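Chloramphenicol acetyltransferase (Bacteroides thetaiotaomicron, PDB 2I9D) probably transfers an acetyl group from acetyl-CoA to a hydroxyl of chloramphenicol, as chloramphenicol acetyltransferases do. Local coordinates at residues Glu11-Lys16 with His197-Gly202; Pro68-Arg73 with His203-Phe208. All blocks are in the same frame, centred on the assembly; numbering follows the deposited sequence.

Contact 1 of 2, residues Glu11-Lys16 with His197-Gly202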
# COMPACT_ATOMS: atom_id res chain seq x y z
N GLU A 11 -4.16 0.04 32.66
CA GLU A 11 -3.55 1.09 33.48
C GLU A 11 -2.04 0.90 33.61
O GLU A 11 -1.28 1.85 33.45
CB GLU A 11 -4.20 1.18 34.86
CG GLU A 11 -4.66 2.60 35.18
CD GLU A 11 -5.52 3.20 34.05
OE1 GLU A 11 -5.15 4.29 33.55
OE2 GLU A 11 -6.53 2.56 33.66
N ASN A 12 -1.63 -0.32 33.87
CA ASN A 12 -0.26 -0.74 33.61
C ASN A 12 -0.14 -0.94 32.08
O ASN A 12 -0.85 -0.26 31.34
CB ASN A 12 0.07 -1.93 34.49
CG ASN A 12 -0.17 -1.60 35.98
OD1 ASN A 12 0.37 -0.63 36.52
ND2 ASN A 12 -1.03 -2.37 36.63
N TRP A 13 0.70 -1.83 31.56
CA TRP A 13 0.86 -1.90 30.07
C TRP A 13 1.52 -0.64 29.50
O TRP A 13 0.96 0.47 29.53
CB TRP A 13 -0.45 -2.20 29.31
CG TRP A 13 -0.25 -2.58 27.81
CD1 TRP A 13 0.78 -3.32 27.28
CD2 TRP A 13 -1.11 -2.25 26.69
NE1 TRP A 13 0.62 -3.45 25.92
CE2 TRP A 13 -0.52 -2.81 25.53
CE3 TRP A 13 -2.31 -1.54 26.56
CZ2 TRP A 13 -1.10 -2.68 24.25
CZ3 TRP A 13 -2.88 -1.41 25.29
CH2 TRP A 13 -2.27 -1.98 24.15
N GLU A 14 2.71 -0.85 28.95
CA GLU A 14 3.54 0.23 28.42
C GLU A 14 2.91 0.99 27.24
O GLU A 14 3.26 2.15 26.99
CB GLU A 14 4.94 -0.30 28.06
CG GLU A 14 4.98 -1.63 27.29
CD GLU A 14 6.42 -2.11 27.03
OE1 GLU A 14 7.37 -1.50 27.58
OE2 GLU A 14 6.61 -3.09 26.28
N ARG A 15 1.97 0.35 26.54
CA ARG A 15 1.33 0.96 25.36
C ARG A 15 -0.05 1.54 25.61
O ARG A 15 -0.75 1.88 24.66
CB ARG A 15 1.27 -0.01 24.18
CG ARG A 15 2.61 -0.38 23.60
CD ARG A 15 2.41 -1.20 22.31
NE ARG A 15 1.87 -0.40 21.21
CZ ARG A 15 2.61 0.40 20.44
NH1 ARG A 15 3.92 0.52 20.66
NH2 ARG A 15 2.04 1.11 19.45
N LYS A 16 -0.44 1.66 26.88
CA LYS A 16 -1.64 2.40 27.27
C LYS A 16 -1.88 3.64 26.40
O LYS A 16 -2.92 3.77 25.75
CB LYS A 16 -1.54 2.83 28.75
CG LYS A 16 -2.71 3.72 29.20
CD LYS A 16 -2.42 4.47 30.50
CE LYS A 16 -3.69 5.17 30.97
NZ LYS A 16 -3.39 6.37 31.81
N HIS A 197 -2.05 -0.01 14.58
CA HIS A 197 -0.97 0.84 15.07
C HIS A 197 -0.97 1.01 16.62
O HIS A 197 0.06 1.39 17.21
CB HIS A 197 -1.03 2.23 14.40
CG HIS A 197 0.28 2.94 14.33
ND1 HIS A 197 1.29 2.75 15.25
CD2 HIS A 197 0.74 3.88 13.46
CE1 HIS A 197 2.32 3.52 14.94
NE2 HIS A 197 2.01 4.21 13.86
N GLY A 198 -2.12 0.76 17.25
CA GLY A 198 -2.22 0.75 18.72
C GLY A 198 -1.30 -0.26 19.37
O GLY A 198 -0.84 -0.06 20.50
N PHE A 199 -0.99 -1.34 18.65
CA PHE A 199 -0.18 -2.44 19.16
C PHE A 199 1.25 -2.49 18.65
O PHE A 199 2.12 -3.09 19.28
CB PHE A 199 -0.83 -3.80 18.83
CG PHE A 199 -2.20 -4.00 19.40
CD1 PHE A 199 -2.47 -3.74 20.74
CD2 PHE A 199 -3.24 -4.51 18.60
CE1 PHE A 199 -3.74 -3.95 21.27
CE2 PHE A 199 -4.52 -4.71 19.12
CZ PHE A 199 -4.78 -4.44 20.45
N ILE A 200 1.48 -1.90 17.47
CA ILE A 200 2.71 -2.11 16.73
C ILE A 200 3.18 -0.79 16.14
O ILE A 200 2.38 -0.08 15.50
CB ILE A 200 2.52 -3.19 15.61
CG1 ILE A 200 2.42 -4.59 16.23
CG2 ILE A 200 3.65 -3.16 14.50
CD1 ILE A 200 1.48 -5.51 15.48
N ASP A 201 4.45 -0.45 16.37
CA ASP A 201 5.10 0.69 15.73
C ASP A 201 6.16 0.23 14.74
O ASP A 201 6.47 -0.97 14.66
CB ASP A 201 5.78 1.60 16.75
CG ASP A 201 4.82 2.15 17.80
OD1 ASP A 201 3.70 2.59 17.45
OD2 ASP A 201 5.22 2.14 18.98
N GLY A 202 6.75 1.19 14.02
CA GLY A 202 7.83 0.93 13.07
C GLY A 202 8.88 0.00 13.63
O GLY A 202 9.37 -0.91 12.94

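Contact 2 of 2, residues Pro68-Arg73 with His203-Phe208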
# COMPACT_ATOMS: atom_id res chain seq x y z
N PRO A 68 6.13 -10.20 21.05
CA PRO A 68 4.84 -10.25 21.74
C PRO A 68 3.84 -9.18 21.31
O PRO A 68 2.65 -9.34 21.52
CB PRO A 68 5.21 -10.09 23.23
CG PRO A 68 6.51 -9.43 23.25
CD PRO A 68 7.23 -9.84 21.98
N GLU A 69 4.32 -8.09 20.71
CA GLU A 69 3.43 -7.04 20.23
C GLU A 69 2.48 -7.55 19.13
O GLU A 69 1.42 -6.98 18.92
CB GLU A 69 4.24 -5.84 19.72
CG GLU A 69 4.80 -4.94 20.85
CD GLU A 69 6.02 -5.54 21.55
OE1 GLU A 69 6.57 -6.54 21.07
OE2 GLU A 69 6.43 -5.00 22.58
N PHE A 70 2.89 -8.62 18.45
CA PHE A 70 2.13 -9.23 17.36
C PHE A 70 1.09 -10.24 17.85
O PHE A 70 0.40 -10.87 17.05
CB PHE A 70 3.10 -9.86 16.32
CG PHE A 70 3.87 -8.82 15.52
CD1 PHE A 70 3.43 -8.44 14.24
CD2 PHE A 70 5.00 -8.20 16.06
CE1 PHE A 70 4.12 -7.47 13.50
CE2 PHE A 70 5.70 -7.22 15.34
CZ PHE A 70 5.26 -6.85 14.06
N ARG A 71 0.97 -10.38 19.17
CA ARG A 71 0.03 -11.31 19.80
C ARG A 71 -1.14 -10.58 20.44
O ARG A 71 -2.05 -11.23 20.98
CB ARG A 71 0.77 -12.17 20.84
CG ARG A 71 1.68 -13.25 20.20
CD ARG A 71 1.98 -14.41 21.14
NE ARG A 71 3.31 -14.29 21.69
CZ ARG A 71 3.61 -13.82 22.89
NH1 ARG A 71 2.65 -13.45 23.72
NH2 ARG A 71 4.87 -13.71 23.26
N TYR A 72 -1.09 -9.25 20.41
CA TYR A 72 -2.12 -8.41 20.99
C TYR A 72 -3.29 -8.29 20.03
O TYR A 72 -3.08 -8.09 18.82
CB TYR A 72 -1.58 -7.00 21.29
CG TYR A 72 -0.74 -6.92 22.55
CD1 TYR A 72 -1.22 -6.29 23.69
CD2 TYR A 72 0.55 -7.51 22.60
CE1 TYR A 72 -0.44 -6.23 24.84
CE2 TYR A 72 1.32 -7.47 23.73
CZ TYR A 72 0.83 -6.83 24.86
OH TYR A 72 1.62 -6.78 25.99
N ARG A 73 -4.51 -8.43 20.58
CA ARG A 73 -5.75 -8.36 19.83
C ARG A 73 -6.81 -7.55 20.58
O ARG A 73 -6.74 -7.39 21.81
CB ARG A 73 -6.30 -9.76 19.54
CG ARG A 73 -5.36 -10.68 18.80
CD ARG A 73 -5.21 -10.34 17.29
NE ARG A 73 -4.27 -11.26 16.64
CZ ARG A 73 -2.94 -11.11 16.57
NH1 ARG A 73 -2.34 -10.06 17.10
NH2 ARG A 73 -2.20 -12.00 15.93
N HIS A 203 9.20 0.22 14.91
CA HIS A 203 10.24 -0.52 15.62
C HIS A 203 9.95 -2.03 15.69
O HIS A 203 10.86 -2.86 15.53
CB HIS A 203 10.44 0.09 17.02
CG HIS A 203 11.19 -0.79 17.98
ND1 HIS A 203 12.57 -0.86 17.99
CD2 HIS A 203 10.76 -1.62 18.96
CE1 HIS A 203 12.95 -1.71 18.94
NE2 HIS A 203 11.87 -2.19 19.53
N HIS A 204 8.69 -2.38 15.90
CA HIS A 204 8.31 -3.81 15.98
C HIS A 204 8.24 -4.43 14.59
O HIS A 204 8.55 -5.61 14.41
CB HIS A 204 7.02 -3.97 16.76
CG HIS A 204 7.02 -3.21 18.04
ND1 HIS A 204 6.34 -2.02 18.20
CD2 HIS A 204 7.67 -3.43 19.20
CE1 HIS A 204 6.55 -1.57 19.42
NE2 HIS A 204 7.36 -2.40 20.05
N LEU A 205 7.87 -3.62 13.60
CA LEU A 205 7.88 -4.05 12.21
C LEU A 205 9.30 -4.35 11.74
O LEU A 205 9.54 -5.34 11.03
CB LEU A 205 7.22 -2.99 11.34
CG LEU A 205 5.70 -2.87 11.54
CD1 LEU A 205 5.10 -1.64 10.86
CD2 LEU A 205 4.98 -4.16 11.09
N SER A 206 10.24 -3.48 12.13
CA SER A 206 11.67 -3.68 11.87
C SER A 206 12.16 -5.04 12.39
O SER A 206 12.75 -5.82 11.64
CB SER A 206 12.46 -2.56 12.54
OG SER A 206 13.60 -2.22 11.80
N LEU A 207 11.86 -5.34 13.66
CA LEU A 207 12.21 -6.63 14.27
C LEU A 207 11.50 -7.80 13.65
O LEU A 207 12.09 -8.89 13.53
CB LEU A 207 11.84 -6.67 15.77
CG LEU A 207 12.24 -5.60 16.77
CD1 LEU A 207 11.83 -6.08 18.17
CD2 LEU A 207 13.76 -5.28 16.71
N PHE A 208 10.22 -7.63 13.30
CA PHE A 208 9.49 -8.69 12.56
C PHE A 208 10.20 -9.10 11.27
O PHE A 208 10.52 -10.27 11.08
CB PHE A 208 8.05 -8.27 12.26
CG PHE A 208 7.25 -9.32 11.57
CD1 PHE A 208 6.56 -10.28 12.31
CD2 PHE A 208 7.15 -9.34 10.18
CE1 PHE A 208 5.79 -11.26 11.68
CE2 PHE A 208 6.40 -10.31 9.53
CZ PHE A 208 5.72 -11.28 10.28

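Contact 1 of 2, residues Glu11-Lys16 with His197-Gly202
R15 reaches into the turn after H197 and meets it with all three guanidinium nitrogens. The charged part is a salt bridge with D201, gripped end-on: NH1 of R15 lies 2.7 Å from OD2 of D201 in a nearly straight bond, and NH2 of R15 lies 3.0 Å from OD1. Both oxygens sit close to the guanidinium plane, but the carboxylate is turned 57° against it, so the nitrogens meet the oxygens from above the carboxylate plane.

Backbone carbonyls take the other edge. NE of R15 donates to O of G198 at 2.8 Å, and NH2 adds weak bonds to O of G198 and O of H197. The bend at chi3 (69°) swings the guanidinium out of line with the rest of the chain and toward these acceptors, while O of F199 lies over one face. With an alanine here, the D201 carboxylate would probably lose its countercharge, and the G198 carbonyl its donor from NE.

The apolar part is small: CH2 of W13 meets the edge of the F199 ring, 3.8 Å from CE1.

H197, predicted to be the proton acceptor, opens this segment, and T163 of the second subunit packs on it. H196 to G202 spell the HHxxxDG motif of chloramphenicol acetyltransferases; pairing its aspartate, D201, with R15 is consistent with the family's active-site architecture.

Contact 2 of 2, residues Pro68-Arg73 with His203-Phe208
F70 presses its ring against helix 202-216, one face toward F208 and its edge toward H204 and L205, and this is the tight half of the contact. The F70 and F208 rings form an offset stack, centroids 5.0 Å apart and planes inclined by 26°, with CD1 of F208 over one face of F70 toward its rim. The far end of the F70 ring also packs on the stem of its partner, CZ lying 3.6 Å from CB of F208. F208 carries its CG anti to the backbone N (chi1 -177°), which brings its ring over the face of F70. At the edge of the F70 ring, CZ meets CD2 of L205 at 4.0 Å and CE2 comes 3.4 Å from O of H204. That carbonyl is already used by the helix, accepting from N of F208. M193 of strand 186-196 touches F70, L205 and F208 alike, and V60 and A63 of helix 52-66 close in on F208.

On the more open side E69 and H204 are polar and partly exposed, yet they meet by stacking, not by a hydrogen bond. E69 folds back at chi2 and lays its CG over the face of the H204 imidazole, a CH-pi contact 3.8 Å from the ring centroid. Its carboxylate is stacked almost flat on the same ring, 17° from parallel. The ring's ND1 accepts from N of D201, which fixes the rotation of the imidazole, and H203 lies against its other face.

An aromatic and aliphatic core thus joins the 3-10 turn before strand 72-74 to the helix that starts at the glycine of the HHxxxDG motif. The L205 side chain is about 7 Å from that of H197, the predicted proton acceptor, placing this packing next to the probable active site of the chloramphenicol acetyltransferase fold.

Contact 1 and contact 2 lie side by side, their centres about 10 Å apart, and share one run of chain: 197-202 leads straight into the helix holding 203-208. Contact 2 is the more buried, nearer the centre of the chain and built chiefly from apolar and aromatic groups; contact 1 lies farther out, only partly buried, and relies on charge and backbone carbonyls. They also touch directly. The W13 ring lies nearly parallel to that of Y72, F199 packs on Y72, and I200 reaches E69 and F70. H204 of contact 2 touches R15 of contact 1. Both also meet the second subunit, contact 1 at H197 itself, contact 2 at L205 and S206.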